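Local coordinates for protein beta-agarase D (Zobellia galactanivorans, PDB 4ASM) that hydrolyses the beta-1,4-galactosidic linkages of agarose at random positions with retention of anomeric configuration, this chain being its catalytic domain, at residues P74-V86 with I113-N125. Numbering follows the deposited sequence. Where two conformers were deposited one is given.
Sequences PGPTKWMQNHVAV and ISRPETRAGCITN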
loop_
_atom_site.group_PDB
_atom_site.type_symbol
_atom_site.label_atom_id
_atom_site.label_comp_id
_atom_site.label_asym_id
_atom_site.label_seq_id
_atom_site.Cartn_x
_atom_site.Cartn_y
_atom_site.Cartn_z
ATOM N N PRO A 74 6.108 0.916 -12.057
ATOM C CA PRO A 74 5.584 2.201 -12.508
ATOM C C PRO A 74 6.710 3.191 -12.742
ATOM O O PRO A 74 7.837 2.996 -12.253
ATOM C CB PRO A 74 4.719 2.634 -11.318
ATOM C CG PRO A 74 5.440 2.085 -10.140
ATOM C CD PRO A 74 5.968 0.746 -10.592
ATOM N N GLY A 75 6.415 4.280 -13.445
ATOM C CA GLY A 75 7.413 5.327 -13.609
ATOM C C GLY A 75 8.721 4.789 -14.161
ATOM O O GLY A 75 8.720 3.904 -15.020
ATOM N N PRO A 76 9.847 5.325 -13.666
ATOM C CA PRO A 76 11.143 4.816 -14.073
ATOM C C PRO A 76 11.637 3.692 -13.137
ATOM O O PRO A 76 12.844 3.441 -13.059
ATOM C CB PRO A 76 12.012 6.070 -13.976
ATOM C CG PRO A 76 11.484 6.729 -12.727
ATOM C CD PRO A 76 9.983 6.506 -12.782
ATOM N N THR A 77 10.716 3.008 -12.442
ATOM C CA THR A 77 11.086 1.844 -11.623
ATOM C C THR A 77 11.428 0.641 -12.497
ATOM O O THR A 77 10.745 0.362 -13.477
ATOM C CB THR A 77 9.927 1.420 -10.732
ATOM O OG1 THR A 77 9.496 2.546 -9.960
ATOM C CG2 THR A 77 10.314 0.262 -9.771
ATOM N N LYS A 78 12.505 -0.060 -12.126
ATOM C CA LYS A 78 12.753 -1.407 -12.665
ATOM C C LYS A 78 12.937 -2.361 -11.498
ATOM O O LYS A 78 13.968 -2.341 -10.816
ATOM C CB LYS A 78 13.956 -1.457 -13.595
ATOM C CG LYS A 78 14.065 -2.850 -14.286
ATOM C CD LYS A 78 15.480 -3.206 -14.692
ATOM C CE LYS A 78 16.339 -3.601 -13.485
ATOM N NZ LYS A 78 17.655 -4.198 -13.914
ATOM N N TRP A 79 11.942 -3.208 -11.260
ATOM C CA TRP A 79 12.070 -4.183 -10.197
ATOM C C TRP A 79 13.152 -5.208 -10.528
ATOM O O TRP A 79 13.290 -5.641 -11.684
ATOM C CB TRP A 79 10.739 -4.854 -9.901
ATOM C CG TRP A 79 9.760 -3.955 -9.240
ATOM C CD1 TRP A 79 10.007 -3.047 -8.246
ATOM C CD2 TRP A 79 8.372 -3.893 -9.513
ATOM N NE1 TRP A 79 8.836 -2.409 -7.886
ATOM C CE2 TRP A 79 7.814 -2.912 -8.649
ATOM C CE3 TRP A 79 7.530 -4.580 -10.400
ATOM C CZ2 TRP A 79 6.457 -2.598 -8.663
ATOM C CZ3 TRP A 79 6.188 -4.277 -10.402
ATOM C CH2 TRP A 79 5.659 -3.300 -9.537
ATOM N N MET A 80 13.937 -5.547 -9.513
ATOM C CA MET A 80 15.110 -6.392 -9.680
ATOM C C MET A 80 15.150 -7.479 -8.612
ATOM O O MET A 80 14.995 -7.212 -7.411
ATOM C CB MET A 80 16.389 -5.555 -9.624
ATOM C CG MET A 80 17.566 -6.266 -10.280
ATOM S SD MET A 80 18.988 -5.222 -10.351
ATOM C CE MET A 80 20.169 -6.405 -10.918
ATOM N N GLN A 81 15.371 -8.715 -9.053
ATOM C CA GLN A 81 15.352 -9.857 -8.149
ATOM C C GLN A 81 16.332 -9.689 -6.999
ATOM O O GLN A 81 16.018 -10.049 -5.860
ATOM C CB GLN A 81 15.648 -11.159 -8.903
ATOM C CG GLN A 81 14.405 -11.895 -9.435
ATOM C CD GLN A 81 13.602 -11.074 -10.443
ATOM O OE1 GLN A 81 13.939 -11.017 -11.625
ATOM N NE2 GLN A 81 12.541 -10.413 -9.964
ATOM N N ASN A 82 17.528 -9.159 -7.289
ATOM C CA ASN A 82 18.582 -9.155 -6.264
ATOM C C ASN A 82 18.510 -7.989 -5.274
ATOM O O ASN A 82 19.431 -7.803 -4.470
ATOM C CB ASN A 82 19.991 -9.287 -6.875
ATOM C CG ASN A 82 20.463 -8.021 -7.537
ATOM O OD1 ASN A 82 19.729 -7.024 -7.627
ATOM N ND2 ASN A 82 21.702 -8.038 -8.008
ATOM N N HIS A 83 17.421 -7.217 -5.341
ATOM C CA HIS A 83 17.183 -6.114 -4.383
ATOM C C HIS A 83 16.249 -6.532 -3.241
ATOM O O HIS A 83 15.503 -5.723 -2.702
ATOM C CB HIS A 83 16.660 -4.868 -5.126
ATOM C CG HIS A 83 17.734 -4.089 -5.815
ATOM N ND1 HIS A 83 18.769 -4.692 -6.507
ATOM C CD2 HIS A 83 17.981 -2.758 -5.845
ATOM C CE1 HIS A 83 19.582 -3.754 -6.968
ATOM N NE2 HIS A 83 19.126 -2.575 -6.583
ATOM N N VAL A 84 16.342 -7.803 -2.854
ATOM C CA VAL A 84 15.514 -8.425 -1.828
ATOM C C VAL A 84 16.425 -9.345 -1.036
ATOM O O VAL A 84 17.167 -10.127 -1.620
ATOM C CB VAL A 84 14.425 -9.330 -2.474
ATOM C CG1 VAL A 84 13.654 -10.089 -1.400
ATOM C CG2 VAL A 84 13.478 -8.514 -3.369
ATOM N N ALA A 85 16.393 -9.220 0.286
ATOM C CA ALA A 85 17.124 -10.161 1.153
ATOM C C ALA A 85 16.410 -10.265 2.498
ATOM O O ALA A 85 15.576 -9.422 2.850
ATOM C CB ALA A 85 18.548 -9.681 1.359
ATOM N N VAL A 86 16.726 -11.314 3.254
ATOM C CA VAL A 86 16.271 -11.389 4.636
ATOM C C VAL A 86 17.528 -11.591 5.461
ATOM O O VAL A 86 18.309 -12.498 5.174
ATOM C CB VAL A 86 15.233 -12.518 4.869
ATOM C CG1 VAL A 86 14.712 -12.522 6.309
ATOM C CG2 VAL A 86 14.073 -12.346 3.888
ATOM N N ILE A 113 8.128 10.490 -21.233
ATOM C CA ILE A 113 9.240 11.248 -20.686
ATOM C C ILE A 113 10.235 10.277 -20.045
ATOM O O ILE A 113 9.865 9.149 -19.737
ATOM C CB ILE A 113 8.774 12.321 -19.657
ATOM C CG1 ILE A 113 7.978 11.674 -18.518
ATOM C CG2 ILE A 113 7.927 13.412 -20.349
ATOM C CD1 ILE A 113 7.697 12.618 -17.334
ATOM N N SER A 114 11.469 10.723 -19.851
ATOM C CA SER A 114 12.534 9.876 -19.287
ATOM C C SER A 114 13.113 10.449 -18.004
ATOM O O SER A 114 13.263 11.667 -17.849
ATOM C CB SER A 114 13.672 9.685 -20.299
ATOM O OG SER A 114 13.252 8.908 -21.412
ATOM N N ARG A 115 13.438 9.551 -17.078
ATOM C CA ARG A 115 14.094 9.924 -15.834
ATOM C C ARG A 115 15.130 8.856 -15.534
ATOM O O ARG A 115 15.083 7.786 -16.139
ATOM C CB ARG A 115 13.073 10.018 -14.686
ATOM C CG ARG A 115 12.036 11.132 -14.803
ATOM C CD ARG A 115 12.665 12.493 -14.647
ATOM N NE ARG A 115 11.650 13.552 -14.698
ATOM C CZ ARG A 115 11.220 14.184 -15.799
ATOM N NH1 ARG A 115 11.672 13.873 -17.010
ATOM N NH2 ARG A 115 10.294 15.134 -15.671
ATOM N N PRO A 116 16.066 9.123 -14.602
ATOM C CA PRO A 116 16.962 8.056 -14.156
ATOM C C PRO A 116 16.192 6.832 -13.683
ATOM O O PRO A 116 15.184 6.944 -12.977
ATOM C CB PRO A 116 17.702 8.687 -12.970
ATOM C CG PRO A 116 17.711 10.163 -13.276
ATOM C CD PRO A 116 16.356 10.399 -13.916
ATOM N N GLU A 117 16.659 5.654 -14.086
ATOM C CA GLU A 117 15.997 4.414 -13.693
ATOM C C GLU A 117 16.295 4.067 -12.246
ATOM O O GLU A 117 17.430 4.137 -11.802
ATOM C CB GLU A 117 16.420 3.247 -14.594
ATOM C CG GLU A 117 15.754 1.939 -14.204
ATOM C CD GLU A 117 15.925 0.855 -15.233
ATOM O OE1 GLU A 117 15.405 1.007 -16.357
ATOM O OE2 GLU A 117 16.567 -0.161 -14.897
ATOM N N THR A 118 15.261 3.689 -11.516
ATOM C CA THR A 118 15.421 3.286 -10.122
ATOM C C THR A 118 15.188 1.792 -10.006
ATOM O O THR A 118 14.067 1.304 -10.201
ATOM C CB THR A 118 14.454 4.031 -9.205
ATOM O OG1 THR A 118 14.713 5.439 -9.331
ATOM C CG2 THR A 118 14.692 3.607 -7.759
ATOM N N ARG A 119 16.258 1.077 -9.684
ATOM C CA ARG A 119 16.169 -0.361 -9.476
ATOM C C ARG A 119 15.620 -0.573 -8.078
ATOM O O ARG A 119 16.015 0.127 -7.153
ATOM C CB ARG A 119 17.556 -0.997 -9.604
ATOM C CG ARG A 119 18.273 -0.634 -10.921
ATOM C CD ARG A 119 19.531 -1.487 -11.146
ATOM N NE ARG A 119 20.443 -1.468 -10.006
ATOM C CZ ARG A 119 21.540 -2.217 -9.911
ATOM N NH1 ARG A 119 21.882 -3.028 -10.918
ATOM N NH2 ARG A 119 22.291 -2.145 -8.815
ATOM N N ALA A 120 14.720 -1.543 -7.914
ATOM C CA ALA A 120 14.064 -1.734 -6.609
ATOM C C ALA A 120 13.558 -3.157 -6.431
ATOM O O ALA A 120 13.200 -3.807 -7.384
ATOM C CB ALA A 120 12.893 -0.757 -6.481
ATOM N N GLY A 121 13.442 -3.604 -5.199
ATOM C CA GLY A 121 12.930 -4.952 -4.974
ATOM C C GLY A 121 11.404 -5.017 -4.925
ATOM O O GLY A 121 10.724 -4.019 -4.650
ATOM N N CYS A 122 10.878 -6.212 -5.164
ATOM C CA CYS A 122 9.447 -6.470 -5.124
ATOM C C CYS A 122 9.275 -7.940 -4.812
ATOM O O CYS A 122 9.921 -8.772 -5.460
ATOM C CB CYS A 122 8.813 -6.151 -6.484
ATOM S SG CYS A 122 7.007 -6.264 -6.498
ATOM N N ILE A 123 8.427 -8.258 -3.836
ATOM C CA ILE A 123 8.165 -9.650 -3.493
ATOM C C ILE A 123 6.681 -9.917 -3.427
ATOM O O ILE A 123 5.884 -9.004 -3.185
ATOM C CB ILE A 123 8.838 -10.066 -2.152
ATOM C CG1 ILE A 123 8.136 -9.412 -0.962
ATOM C CG2 ILE A 123 10.323 -9.729 -2.182
ATOM C CD1 ILE A 123 8.720 -9.864 0.388
ATOM N N THR A 124 6.324 -11.196 -3.577
ATOM C CA THR A 124 4.943 -11.668 -3.460
ATOM C C THR A 124 4.897 -12.856 -2.485
ATOM O O THR A 124 5.751 -13.749 -2.557
ATOM C CB THR A 124 4.471 -12.174 -4.823
ATOM O OG1 THR A 124 4.560 -11.115 -5.788
ATOM C CG2 THR A 124 3.033 -12.637 -4.759
ATOM N N ASN A 125 3.924 -12.855 -1.582
ATOM C CA ASN A 125 3.687 -13.959 -0.651
ATOM C C ASN A 125 3.001 -15.119 -1.357
ATOM O O ASN A 125 2.155 -14.911 -2.243
ATOM C CB ASN A 125 2.865 -13.434 0.552
ATOM C CG ASN A 125 2.924 -14.333 1.772
ATOM O OD1 ASN A 125 3.353 -13.907 2.863
ATOM N ND2 ASN A 125 2.468 -15.538 1.623
#
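One face of the Trp79 indole is covered by Cys122: CB sits over the five-membered ring, 3.7 Å from its centroid, in a CH-pi contact, and SG makes a sulfur-aromatic contact 4.0 Å from the centroid of the six-membered ring. The indole hangs from a short parallel pairing, residues 77-79 beside 118-120, within the mostly antiparallel beta-sandwich (jelly roll) of family GH16. The cysteine's chi1 of -174°, with SG anti to the backbone N, swings the sulfur out across the indole. Ala120 O lies at the ring's edge, while NE1 hydrogen-bonds to Val325 O on strand 320-326, which carries Glu326, a probable substrate-binding residue. Were Trp79 replaced by alanine, Cys122 would probably lose the ring it packs on and Val325 O its indole donor.

On the sheet face of Lys78 and Arg119, one side of the guanidinium is met by Met80 SD, 3.7 Å from Arg119 NH1, and by His83 CE1. The imidazole stands nearly perpendicular, its plane 84° from the guanidinium, with Arg119 NH2 at its edge, near the ring plane; Ser96 OG binds both His83 NE2 and Arg119 NE.

Four backbone hydrogen bonds alternate across the pairing, from Thr118 N to Pro76 O, Lys78 N to Thr118 O, Ala120 N to Lys78 O and Met80 N to Ala120 O. Residues 80-86 probably line the substrate site; beyond their turn at 80-83, the chain packs Val84 CG1 unusually tightly on Ile123 CG2, at 3.4 Å.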